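Local atomic coordinates of D-mandelate dehydrogenase (Rhodotorula graminis, PDB entry 2W2K), a protein that probably catalyses the reversible, NAD-dependent interconversion of D-mandelate and its 2-keto acid, phenylglyoxylate. Residues V228-L233 and T255-V260; L7-P12 and I30-T35. All coordinates share one frame; numbering follows the deposited sequence.

Interaction 1 (V228-L233 and T255-V260); sequences VPYMKL and TARGPV
Two loops run side by side here without a hydrogen bond between them, their backbones coming nearest at V228 with A256 and at Y230 with R257, each pair 6.2 Å apart between CA atoms. Y230 is the main side chain of the contact. Its CG lies anti to the backbone N (chi1 179°), which sends the ring across to 255-260. There P259 meets it at about a right angle: CD of the proline sits over one face, offset toward the rim, while P259 CB reaches the phenol end, 3.4 Å from Y230 OH. V260 approaches the same ring obliquely, with V260 CG2 3.8 Å from Y230 CD1. At the root of the tyrosine, the aliphatic part of R257 crosses over, R257 CG lying 3.6 Å from Y230 CB. The arginine chain then bends at chi2 and carries its guanidinium group away, where NH1 is hydrogen-bonded to the carbonyl of G90. Away from the ring, V228 CG2 meets V260 CG1 at 4.1 Å, and A256 CB lies 3.6 Å from V228 O. V228 N is buried here and finds no hydrogen-bond partner. The 257-260 turn is closed by a backbone bond from V260 N to R257 O (3.2 Å); N254 takes A256 N through OD1 and gives R257 O a second bond through ND2. Both loops leave the C-terminal ends of neighbouring parallel strands, 223-226 and 250-254, of the Rossmann-type nucleotide-binding domain, the edge where such domains bind their cofactor; V228, T255 and A256 are NAD-binding residues of this protein.

Interaction 2 (L7-P12 and I30-T35); sequences LLLGDP and IPANLT
The backbone of L8 is held at both its N and its O, by I30 at the end of strand 28-31 and by A32 just after it. L8 N donates to I30 O over 2.8 Å in a nearly straight bond (177°), although it stands tilted from the plane of that carbonyl, and L8 O receives A32 N at 3.0 Å within its own carbonyl plane. Around these two bonds the packing is close. The methyl of A32 points at the first strand, its CB 3.4 Å from L8 O. L7 reaches the same residue from the face it shares with I30: CG lies anti to the backbone N (chi1 -175°), and the turn at chi2 (71°) brings L7 CD1 to 3.7 Å from I30 O and next to A32 CA. L9 CD2 meets the alanine methyl from a direction roughly perpendicular to that of L7, 4.2 Å from A32 CB. This is the parallel pairing of strands 5-8 and 28-31, joined through helix 17-26 in a beta-alpha-beta unit at one margin of the five-stranded sheet; that helix packs on L8 through W20, whereas F40 of helix 37-45 packs on L7 and L34. Beyond A32 the chains separate and direct pairing ends. A water takes over, accepting from G10 N at 3.1 Å and from L34 N at 3.2 Å, and so bridges the opening between the two backbones. L34 still leans toward the first chain, but its CD1 comes no closer than 4.4 Å to G10 N. P31, on the face of L8, is exposed and contributes little, and past G10 the chain turns out to the surface, where D11 forms a salt bridge with R14.

Interaction 1 joins loops that follow strands of the seven-stranded sheet, whereas interaction 2 lies at the edge of the five-stranded one. They do not touch: their centres are 30 Å apart and their nearest atoms about 16 Å. Interaction 1 lies close to the middle of the chain, about 9 Å from its centre, and includes residues that bind NAD; the side chain of V228 is about 5 Å from that of D194, another cofactor-binding residue. Interaction 2 lies about 24 Å from the chain centre and away from the known cofactor-binding residues. In sequence they follow in series, 7-12/30-35 being complete before 228-233 begins. Interaction 2 takes in the last residues of its strands and the chain just beyond.

Interaction 1 (V228-L233 and T255-V260)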
# COMPACT_ATOMS: atom_id res chain seq x y z
N VAL B 228 5.44 -16.93 -9.33
CA VAL B 228 5.72 -18.02 -10.28
C VAL B 228 4.53 -18.99 -10.28
O VAL B 228 3.78 -19.06 -9.29
CB VAL B 228 7.01 -18.84 -9.91
CG1 VAL B 228 8.29 -18.05 -10.16
CG2 VAL B 228 6.95 -19.37 -8.46
N PRO B 229 4.37 -19.78 -11.36
CA PRO B 229 3.33 -20.83 -11.39
C PRO B 229 3.63 -21.93 -10.37
O PRO B 229 4.80 -22.32 -10.22
CB PRO B 229 3.43 -21.40 -12.82
CG PRO B 229 4.21 -20.41 -13.61
CD PRO B 229 5.13 -19.72 -12.63
N TYR B 230 2.60 -22.43 -9.67
CA TYR B 230 2.76 -23.53 -8.70
C TYR B 230 2.62 -24.90 -9.39
O TYR B 230 1.62 -25.18 -10.07
CB TYR B 230 1.75 -23.41 -7.52
CG TYR B 230 1.86 -24.52 -6.49
CD1 TYR B 230 3.08 -24.86 -5.93
CD2 TYR B 230 0.74 -25.22 -6.06
CE1 TYR B 230 3.20 -25.92 -4.99
CE2 TYR B 230 0.84 -26.27 -5.11
CZ TYR B 230 2.07 -26.61 -4.58
OH TYR B 230 2.16 -27.65 -3.64
N MET B 231 3.65 -25.74 -9.22
CA MET B 231 3.73 -27.06 -9.84
C MET B 231 4.78 -27.87 -9.06
O MET B 231 5.40 -27.35 -8.13
CB MET B 231 4.10 -26.94 -11.33
CG MET B 231 5.33 -26.08 -11.61
SD MET B 231 6.29 -26.61 -13.04
CE MET B 231 6.78 -28.27 -12.54
N LYS B 232 4.99 -29.14 -9.43
CA LYS B 232 5.89 -29.99 -8.65
C LYS B 232 7.26 -29.33 -8.42
O LYS B 232 7.80 -29.34 -7.29
CB LYS B 232 6.07 -31.38 -9.31
CG LYS B 232 6.77 -32.38 -8.40
N LEU B 233 7.80 -28.72 -9.48
CA LEU B 233 9.16 -28.16 -9.46
C LEU B 233 9.28 -26.83 -8.70
O LEU B 233 10.39 -26.37 -8.41
CB LEU B 233 9.75 -28.07 -10.88
CG LEU B 233 10.10 -29.39 -11.61
CD1 LEU B 233 10.50 -29.11 -13.07
CD2 LEU B 233 11.21 -30.16 -10.87
N THR B 255 2.51 -13.64 -3.30
CA THR B 255 1.15 -13.57 -3.88
C THR B 255 0.85 -14.72 -4.85
O THR B 255 -0.19 -14.71 -5.52
CB THR B 255 0.88 -12.21 -4.58
OG1 THR B 255 1.82 -12.00 -5.65
CG2 THR B 255 0.98 -11.04 -3.56
N ALA B 256 1.75 -15.72 -4.89
CA ALA B 256 1.65 -16.85 -5.82
C ALA B 256 0.73 -17.98 -5.30
O ALA B 256 -0.49 -17.86 -5.35
CB ALA B 256 3.07 -17.34 -6.21
N ARG B 257 1.31 -19.09 -4.81
CA ARG B 257 0.54 -20.07 -4.03
C ARG B 257 1.27 -20.37 -2.70
O ARG B 257 2.50 -20.23 -2.60
CB ARG B 257 0.29 -21.37 -4.84
CG ARG B 257 -0.72 -21.23 -6.00
CD ARG B 257 -2.18 -21.03 -5.51
NE ARG B 257 -2.96 -20.30 -6.50
CZ ARG B 257 -3.66 -20.84 -7.49
NH1 ARG B 257 -3.69 -22.17 -7.65
NH2 ARG B 257 -4.33 -20.07 -8.34
N GLY B 258 0.51 -20.76 -1.68
CA GLY B 258 1.07 -20.97 -0.32
C GLY B 258 2.29 -21.90 -0.23
O GLY B 258 3.31 -21.51 0.37
N PRO B 259 2.22 -23.13 -0.79
CA PRO B 259 3.37 -24.05 -0.66
C PRO B 259 4.65 -23.68 -1.43
O PRO B 259 5.62 -24.42 -1.33
CB PRO B 259 2.81 -25.39 -1.17
CG PRO B 259 1.29 -25.25 -1.01
CD PRO B 259 1.09 -23.81 -1.45
N VAL B 260 4.66 -22.58 -2.18
CA VAL B 260 5.92 -22.15 -2.85
C VAL B 260 7.01 -21.79 -1.80
O VAL B 260 8.23 -22.00 -2.04
CB VAL B 260 5.69 -21.04 -3.92
CG1 VAL B 260 7.04 -20.57 -4.54
CG2 VAL B 260 4.75 -21.54 -5.03

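Interaction 2 (L7-P12 and I30-T35)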
# COMPACT_ATOMS: atom_id res chain seq x y z
N LEU B 7 -23.58 -26.94 -19.84
CA LEU B 7 -23.74 -27.26 -18.41
C LEU B 7 -23.18 -26.09 -17.57
O LEU B 7 -22.02 -25.73 -17.74
CB LEU B 7 -22.99 -28.57 -18.04
CG LEU B 7 -23.21 -29.05 -16.59
CD1 LEU B 7 -24.64 -29.57 -16.43
CD2 LEU B 7 -22.22 -30.16 -16.25
N LEU B 8 -24.00 -25.56 -16.65
CA LEU B 8 -23.62 -24.45 -15.74
C LEU B 8 -23.21 -25.00 -14.38
O LEU B 8 -24.03 -25.61 -13.70
CB LEU B 8 -24.80 -23.48 -15.55
CG LEU B 8 -24.65 -22.32 -14.54
CD1 LEU B 8 -23.42 -21.43 -14.89
CD2 LEU B 8 -25.90 -21.47 -14.48
N LEU B 9 -21.93 -24.81 -14.00
CA LEU B 9 -21.41 -25.25 -12.70
C LEU B 9 -21.57 -24.15 -11.65
O LEU B 9 -20.81 -23.15 -11.64
CB LEU B 9 -19.92 -25.66 -12.77
CG LEU B 9 -19.45 -26.87 -13.59
CD1 LEU B 9 -17.91 -27.04 -13.40
CD2 LEU B 9 -20.20 -28.16 -13.23
N GLY B 10 -22.55 -24.32 -10.78
CA GLY B 10 -22.83 -23.30 -9.75
C GLY B 10 -23.68 -22.12 -10.21
O GLY B 10 -24.46 -22.24 -11.18
N ASP B 11 -23.52 -20.97 -9.54
CA ASP B 11 -24.37 -19.78 -9.75
C ASP B 11 -24.30 -19.17 -11.18
O ASP B 11 -23.25 -19.22 -11.84
CB ASP B 11 -24.01 -18.67 -8.74
CG ASP B 11 -24.52 -18.94 -7.31
OD1 ASP B 11 -25.34 -19.85 -7.10
OD2 ASP B 11 -24.07 -18.22 -6.40
N PRO B 12 -25.42 -18.58 -11.67
CA PRO B 12 -25.40 -17.84 -12.96
C PRO B 12 -24.66 -16.50 -12.83
O PRO B 12 -24.08 -16.21 -11.76
CB PRO B 12 -26.90 -17.60 -13.24
CG PRO B 12 -27.51 -17.51 -11.83
CD PRO B 12 -26.75 -18.57 -11.03
N ILE B 30 -28.02 -25.39 -18.92
CA ILE B 30 -28.50 -26.45 -18.00
C ILE B 30 -27.86 -26.31 -16.58
O ILE B 30 -26.65 -26.51 -16.43
CB ILE B 30 -28.15 -27.88 -18.57
CG1 ILE B 30 -28.51 -28.00 -20.08
CG2 ILE B 30 -28.78 -28.99 -17.69
CD1 ILE B 30 -27.69 -29.11 -20.80
N PRO B 31 -28.65 -25.96 -15.54
CA PRO B 31 -28.07 -25.96 -14.17
C PRO B 31 -27.61 -27.36 -13.68
O PRO B 31 -28.38 -28.32 -13.76
CB PRO B 31 -29.22 -25.42 -13.29
CG PRO B 31 -30.14 -24.73 -14.23
CD PRO B 31 -30.06 -25.50 -15.53
N ALA B 32 -26.37 -27.48 -13.20
CA ALA B 32 -25.87 -28.78 -12.67
C ALA B 32 -26.59 -29.19 -11.37
O ALA B 32 -26.70 -30.40 -11.05
CB ALA B 32 -24.32 -28.74 -12.46
N ASN B 33 -27.11 -28.21 -10.63
CA ASN B 33 -27.81 -28.48 -9.36
C ASN B 33 -26.96 -29.35 -8.41
O ASN B 33 -27.42 -30.39 -7.90
CB ASN B 33 -29.20 -29.12 -9.62
CG ASN B 33 -30.20 -28.13 -10.23
OD1 ASN B 33 -30.18 -26.94 -9.91
ND2 ASN B 33 -31.08 -28.62 -11.10
N LEU B 34 -25.72 -28.92 -8.17
CA LEU B 34 -24.76 -29.79 -7.46
C LEU B 34 -25.16 -30.09 -6.00
O LEU B 34 -25.72 -29.23 -5.32
CB LEU B 34 -23.34 -29.19 -7.53
CG LEU B 34 -22.66 -29.10 -8.91
CD1 LEU B 34 -21.50 -28.11 -8.83
CD2 LEU B 34 -22.18 -30.44 -9.43
N THR B 35 -24.89 -31.33 -5.57
CA THR B 35 -24.98 -31.73 -4.14
C THR B 35 -23.59 -32.12 -3.59
O THR B 35 -23.00 -31.37 -2.81
CB THR B 35 -26.01 -32.90 -3.91
OG1 THR B 35 -25.67 -34.05 -4.70
CG2 THR B 35 -27.44 -32.47 -4.25
O HOH W 1 -24.61 -26.26 -9.49